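Local coordinates for microtubule-associated protein 1 light chain 3 (Plasmodium falciparum, PDB 4EOY), which is a ubiquitin-like Atg8 protein that binds a peptide of the conjugation enzyme Atg3 and probably serves membrane-linked, autophagy-related traffic in the malaria parasite, at residues N30-V35 with G115-E120; H70-A75 with R84-Y89. The protein carries 3 engineered substitutions. All coordinates share one frame; numbering follows the deposited sequence.

Interaction 1 of 2, residues N30-V35 with G115-E120; sequences NRIPVV and GYLYME
Val35 is held by both of its backbone polar atoms between Leu117 and Met119: Val35 N gives its hydrogen to Leu117 O at 3.0 Å, and Val35 O takes that of Met119 N at 3.0 Å. One step earlier Leu117 N reaches Pro33 O at 3.0 Å, in the carbonyl plane and almost straight (176° at the hydrogen). Between these bonds Val34 CA leans on Leu117 O at 3.3 Å, a CA-H...O contact. Val34 and Leu117 run alongside each other off the same face of the sheet, with Val34 CG2 4.0 Å from Leu117 CB; Val34 CG1, set anti to the backbone N (chi1 176°), touches Met119 SD at 4.2 Å. Ile32 CD1 meets the Leu117 CD2 branch at 4.2 Å, and helix 103-110 covers both through Met103. The other face carries Val35, Tyr116 and Tyr118. There Pro33 CB rests obliquely on the Tyr116 ring, 3.9 Å from Tyr116 CD1, while helix 14-27 packs against both tyrosines; Tyr118 OH bonds to Asp114. Pro33 and Tyr116 each also pack on an aromatic side chain of the bound Atg3 peptide, so the start of the pairing lines the peptide site. Val34-Leu117 and Val35-Tyr118 are parallel bridges, the central pairing of first and last strands that marks the ubiquitin fold.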
loop_
_atom_site.group_PDB
_atom_site.type_symbol
_atom_site.label_atom_id
_atom_site.label_comp_id
_atom_site.label_asym_id
_atom_site.label_seq_id
_atom_site.Cartn_x
_atom_site.Cartn_y
_atom_site.Cartn_z
ATOM N N ASN A 30 14.038 0.741 -9.697
ATOM C CA ASN A 30 13.614 -0.654 -9.545
ATOM C C ASN A 30 12.574 -0.882 -8.438
ATOM O O ASN A 30 12.261 -2.031 -8.120
ATOM C CB ASN A 30 14.832 -1.547 -9.284
ATOM C CG ASN A 30 15.833 -1.510 -10.412
ATOM O OD1 ASN A 30 15.497 -1.204 -11.561
ATOM N ND2 ASN A 30 17.073 -1.832 -10.095
ATOM N N ARG A 31 12.061 0.193 -7.840
ATOM C CA ARG A 31 11.000 0.087 -6.826
ATOM C C ARG A 31 9.806 0.978 -7.189
ATOM O O ARG A 31 9.962 2.004 -7.873
ATOM C CB ARG A 31 11.547 0.456 -5.445
ATOM C CG ARG A 31 12.538 -0.559 -4.879
ATOM C CD ARG A 31 12.943 -0.237 -3.441
ATOM N NE ARG A 31 13.622 -1.349 -2.743
ATOM C CZ ARG A 31 13.067 -2.169 -1.837
ATOM N NH1 ARG A 31 11.794 -2.050 -1.470
ATOM N NH2 ARG A 31 13.804 -3.126 -1.280
ATOM N N ILE A 32 8.611 0.592 -6.743
ATOM C CA ILE A 32 7.409 1.386 -7.026
ATOM C C ILE A 32 6.809 1.969 -5.763
ATOM O O ILE A 32 6.760 1.304 -4.725
ATOM C CB ILE A 32 6.355 0.592 -7.829
ATOM C CG1 ILE A 32 5.844 -0.602 -7.045
ATOM C CG2 ILE A 32 6.969 0.108 -9.137
ATOM C CD1 ILE A 32 4.614 -1.228 -7.662
ATOM N N PRO A 33 6.390 3.245 -5.829
ATOM C CA PRO A 33 5.781 3.870 -4.671
ATOM C C PRO A 33 4.307 3.476 -4.522
ATOM O O PRO A 33 3.511 3.690 -5.444
ATOM C CB PRO A 33 5.935 5.368 -4.965
ATOM C CG PRO A 33 5.989 5.463 -6.447
ATOM C CD PRO A 33 6.652 4.215 -6.911
ATOM N N VAL A 34 3.968 2.916 -3.363
ATOM C CA VAL A 34 2.631 2.440 -3.080
ATOM C C VAL A 34 2.124 3.093 -1.806
ATOM O O VAL A 34 2.868 3.187 -0.831
ATOM C CB VAL A 34 2.615 0.916 -2.900
ATOM C CG1 VAL A 34 1.230 0.444 -2.513
ATOM C CG2 VAL A 34 3.074 0.236 -4.171
ATOM N N VAL A 35 0.864 3.540 -1.822
ATOM C CA VAL A 35 0.192 4.075 -0.648
ATOM C C VAL A 35 -1.004 3.186 -0.331
ATOM O O VAL A 35 -1.801 2.881 -1.215
ATOM C CB VAL A 35 -0.297 5.519 -0.868
ATOM C CG1 VAL A 35 -0.807 6.122 0.447
ATOM C CG2 VAL A 35 0.828 6.372 -1.420
ATOM N N GLY A 115 1.599 9.616 -9.719
ATOM C CA GLY A 115 2.770 8.727 -9.656
ATOM C C GLY A 115 2.648 7.565 -8.672
ATOM O O GLY A 115 3.458 6.641 -8.701
ATOM N N TYR A 116 1.636 7.611 -7.801
ATOM C CA TYR A 116 1.450 6.594 -6.764
ATOM C C TYR A 116 0.577 5.439 -7.238
ATOM O O TYR A 116 -0.342 5.623 -8.042
ATOM C CB TYR A 116 0.802 7.203 -5.504
ATOM C CG TYR A 116 1.753 7.935 -4.584
ATOM C CD1 TYR A 116 2.702 7.231 -3.833
ATOM C CD2 TYR A 116 1.718 9.324 -4.469
ATOM C CE1 TYR A 116 3.600 7.885 -3.001
ATOM C CE2 TYR A 116 2.616 9.989 -3.644
ATOM C CZ TYR A 116 3.556 9.256 -2.909
ATOM O OH TYR A 116 4.452 9.897 -2.072
ATOM N N LEU A 117 0.869 4.240 -6.729
ATOM C CA LEU A 117 -0.064 3.143 -6.814
ATOM C C LEU A 117 -0.901 3.125 -5.535
ATOM O O LEU A 117 -0.391 2.848 -4.435
ATOM C CB LEU A 117 0.648 1.818 -6.996
ATOM C CG LEU A 117 -0.280 0.612 -7.213
ATOM C CD1 LEU A 117 -1.019 0.799 -8.521
ATOM C CD2 LEU A 117 0.509 -0.693 -7.168
ATOM N N TYR A 118 -2.191 3.416 -5.680
ATOM C CA TYR A 118 -3.098 3.448 -4.536
ATOM C C TYR A 118 -3.764 2.108 -4.383
ATOM O O TYR A 118 -4.305 1.543 -5.354
ATOM C CB TYR A 118 -4.155 4.527 -4.720
ATOM C CG TYR A 118 -3.642 5.935 -4.491
ATOM C CD1 TYR A 118 -3.086 6.663 -5.525
ATOM C CD2 TYR A 118 -3.724 6.529 -3.242
ATOM C CE1 TYR A 118 -2.613 7.941 -5.321
ATOM C CE2 TYR A 118 -3.263 7.814 -3.033
ATOM C CZ TYR A 118 -2.699 8.511 -4.079
ATOM O OH TYR A 118 -2.228 9.793 -3.847
ATOM N N MET A 119 -3.669 1.561 -3.186
ATOM C CA MET A 119 -4.292 0.281 -2.866
ATOM C C MET A 119 -5.119 0.416 -1.594
ATOM O O MET A 119 -4.795 1.212 -0.700
ATOM C CB MET A 119 -3.223 -0.796 -2.699
ATOM C CG MET A 119 -2.505 -1.124 -4.003
ATOM S SD MET A 119 -1.424 -2.530 -3.755
ATOM C CE MET A 119 -2.597 -3.884 -3.589
ATOM N N GLU A 120 -6.207 -0.332 -1.510
ATOM C CA GLU A 120 -7.140 -0.142 -0.401
ATOM C C GLU A 120 -7.473 -1.437 0.264
ATOM O O GLU A 120 -7.471 -2.476 -0.377
ATOM C CB GLU A 120 -8.430 0.512 -0.910
ATOM C CG GLU A 120 -8.228 1.920 -1.453
ATOM C CD GLU A 120 -9.505 2.543 -1.950
ATOM O OE1 GLU A 120 -10.219 1.863 -2.714
ATOM O OE2 GLU A 120 -9.792 3.711 -1.587
#

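Interaction 2 of 2, residues H70-A75 with R84-Y89; sequences HINQSA and RERTIY
Asn72 lays its amide alongside Arg86, the two side chains running antiparallel past one another with amide and guanidinium planes 31° apart. Asn72 OD1 lies over the aliphatic part, 3.5 Å from Arg86 CB, and that chain, extended from CG to NE, carries Arg86 NH2 to 3.5 Å from Asn72 O, near the guanidinium plane at its edge. Arg84 CB sits over one face of that guanidinium, toward its rim. The other end of the amide, Asn72 ND2, makes a weak hydrogen bond to Arg86 O at 3.4 Å. Arg84 N bonds to Asn72 O at 3.0 Å (156° at the hydrogen). The contact thus closes the base of the excursion between the end of helix 60-72 and strand 89-92 of this ubiquitin-like fold, whose short strands 73-75 and 81-83 pair antiparallel. Deeper in, Ile88 CD1 pushes between Asn72 and Ile71: it lies 3.5 Å from Asn72 ND2 and 3.5 Å from Ile71 CG2, a tight carbon pair. With chi1 at -66°, Ile71 turns CG2 opposite its backbone N, making it the methyl nearest Ile88 CD1. Tyr121 of strand 117-122 touches both isoleucines, while Leu44 and Pro45 pack on Arg86.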
loop_
_atom_site.group_PDB
_atom_site.type_symbol
_atom_site.label_atom_id
_atom_site.label_comp_id
_atom_site.label_asym_id
_atom_site.label_seq_id
_atom_site.Cartn_x
_atom_site.Cartn_y
_atom_site.Cartn_z
ATOM N N HIS A 70 1.137 -6.606 8.086
ATOM C CA HIS A 70 1.306 -5.207 8.508
ATOM C C HIS A 70 0.023 -4.650 9.084
ATOM O O HIS A 70 0.013 -4.094 10.201
ATOM C CB HIS A 70 1.826 -4.369 7.348
ATOM C CG HIS A 70 2.072 -2.917 7.687
ATOM N ND1 HIS A 70 3.107 -2.510 8.456
ATOM C CD2 HIS A 70 1.381 -1.762 7.313
ATOM C CE1 HIS A 70 3.072 -1.168 8.591
ATOM N NE2 HIS A 70 2.017 -0.705 7.888
ATOM N N ILE A 71 -1.084 -4.818 8.359
ATOM C CA ILE A 71 -2.362 -4.245 8.805
ATOM C C ILE A 71 -2.797 -4.823 10.158
ATOM O O ILE A 71 -3.431 -4.134 10.970
ATOM C CB ILE A 71 -3.478 -4.463 7.773
ATOM C CG1 ILE A 71 -3.170 -3.678 6.493
ATOM C CG2 ILE A 71 -4.832 -4.032 8.344
ATOM C CD1 ILE A 71 -3.863 -4.211 5.242
ATOM N N ASN A 72 -2.436 -6.081 10.402
ATOM C CA ASN A 72 -2.823 -6.771 11.624
ATOM C C ASN A 72 -1.821 -6.693 12.782
ATOM O O ASN A 72 -2.073 -7.255 13.830
ATOM C CB ASN A 72 -3.153 -8.228 11.301
ATOM C CG ASN A 72 -4.447 -8.363 10.539
ATOM O OD1 ASN A 72 -5.411 -7.654 10.809
ATOM N ND2 ASN A 72 -4.475 -9.263 9.575
ATOM N N GLN A 73 -0.706 -5.995 12.582
ATOM C CA GLN A 73 0.341 -5.853 13.596
ATOM C C GLN A 73 0.345 -4.450 14.155
ATOM O O GLN A 73 0.120 -3.489 13.417
ATOM C CB GLN A 73 1.728 -6.138 13.004
ATOM C CG GLN A 73 2.023 -7.618 12.860
ATOM C CD GLN A 73 3.295 -7.892 12.085
ATOM O OE1 GLN A 73 4.160 -7.022 11.958
ATOM N NE2 GLN A 73 3.410 -9.110 11.550
ATOM N N SER A 74 0.602 -4.336 15.457
ATOM C CA SER A 74 0.849 -3.038 16.082
ATOM C C SER A 74 2.010 -3.150 17.047
ATOM O O SER A 74 2.336 -4.241 17.516
ATOM C CB SER A 74 -0.405 -2.509 16.795
ATOM O OG SER A 74 -0.800 -3.319 17.887
ATOM N N ALA A 75 2.629 -2.009 17.333
ATOM C CA ALA A 75 3.777 -1.942 18.231
ATOM C C ALA A 75 3.417 -2.343 19.666
ATOM O O ALA A 75 2.418 -1.890 20.226
ATOM C CB ALA A 75 4.387 -0.543 18.195
ATOM N N ARG A 84 -2.860 -9.484 15.756
ATOM C CA ARG A 84 -4.220 -10.001 15.902
ATOM C C ARG A 84 -4.762 -10.413 14.533
ATOM O O ARG A 84 -4.874 -9.570 13.645
ATOM C CB ARG A 84 -5.139 -8.948 16.507
ATOM C CG ARG A 84 -6.545 -9.477 16.781
ATOM C CD ARG A 84 -7.401 -8.500 17.565
ATOM N NE ARG A 84 -6.955 -8.348 18.947
ATOM C CZ ARG A 84 -7.595 -7.640 19.875
ATOM N NH1 ARG A 84 -8.731 -7.000 19.590
ATOM N NH2 ARG A 84 -7.096 -7.578 21.102
ATOM N N GLU A 85 -5.119 -11.691 14.388
ATOM C CA GLU A 85 -5.694 -12.237 13.148
ATOM C C GLU A 85 -7.081 -11.650 12.830
ATOM O O GLU A 85 -8.009 -11.713 13.657
ATOM C CB GLU A 85 -5.804 -13.762 13.238
ATOM C CG GLU A 85 -6.665 -14.436 12.163
ATOM C CD GLU A 85 -5.999 -14.501 10.790
ATOM O OE1 GLU A 85 -5.462 -13.470 10.328
ATOM O OE2 GLU A 85 -6.025 -15.585 10.159
ATOM N N ARG A 86 -7.193 -11.076 11.635
ATOM C CA ARG A 86 -8.451 -10.548 11.100
ATOM C C ARG A 86 -8.471 -10.827 9.600
ATOM O O ARG A 86 -7.411 -10.865 8.956
ATOM C CB ARG A 86 -8.534 -9.045 11.304
ATOM C CG ARG A 86 -8.509 -8.576 12.747
ATOM C CD ARG A 86 -8.394 -7.084 12.686
ATOM N NE ARG A 86 -7.789 -6.344 13.721
ATOM C CZ ARG A 86 -6.674 -6.156 14.393
ATOM N NH1 ARG A 86 -7.000 -5.608 15.537
ATOM N NH2 ARG A 86 -5.414 -6.113 13.994
ATOM N N THR A 87 -9.671 -11.031 9.054
ATOM C CA THR A 87 -9.848 -11.206 7.612
ATOM C C THR A 87 -9.774 -9.838 6.920
ATOM O O THR A 87 -10.454 -8.895 7.322
ATOM C CB THR A 87 -11.177 -11.943 7.266
ATOM O OG1 THR A 87 -11.379 -11.943 5.848
ATOM C CG2 THR A 87 -12.377 -11.277 7.897
ATOM N N ILE A 88 -8.918 -9.741 5.899
ATOM C CA ILE A 88 -8.747 -8.517 5.113
ATOM C C ILE A 88 -8.955 -8.805 3.627
ATOM O O ILE A 88 -8.548 -9.844 3.130
ATOM C CB ILE A 88 -7.340 -7.918 5.296
ATOM C CG1 ILE A 88 -7.076 -7.622 6.778
ATOM C CG2 ILE A 88 -7.178 -6.651 4.465
ATOM C CD1 ILE A 88 -5.655 -7.168 7.062
ATOM N N TYR A 89 -9.606 -7.880 2.933
ATOM C CA TYR A 89 -9.691 -7.926 1.482
ATOM C C TYR A 89 -8.985 -6.719 0.900
ATOM O O TYR A 89 -9.222 -5.585 1.343
ATOM C CB TYR A 89 -11.146 -7.914 1.040
ATOM C CG TYR A 89 -11.919 -9.120 1.502
ATOM C CD1 TYR A 89 -11.936 -10.287 0.763
ATOM C CD2 TYR A 89 -12.639 -9.087 2.696
ATOM C CE1 TYR A 89 -12.663 -11.390 1.187
ATOM C CE2 TYR A 89 -13.359 -10.179 3.131
ATOM C CZ TYR A 89 -13.373 -11.324 2.378
ATOM O OH TYR A 89 -14.101 -12.408 2.814
#

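Interaction 2 is nested within the chain loop closed by interaction 1: strand 31-38 comes first, then helix 60-72, the hairpin 73-75/81-83 and residues 84-89, and strand 117-122 last. Their centres lie 20 Å apart and their nearest atoms about 4 Å, without touching. Interaction 1 joins the two inner strands of the four-stranded sheet near the middle of the molecule; interaction 2 sits farther out, where residues 84-89 lead into strand 89-92 at one border of that sheet. Strand 117-122 is the shared element, pairing with both 31-38 and 89-92. The Atg3 peptide also reaches Arg31 and His70, so its site spans the central strands and the helix 60-72 side of the fold.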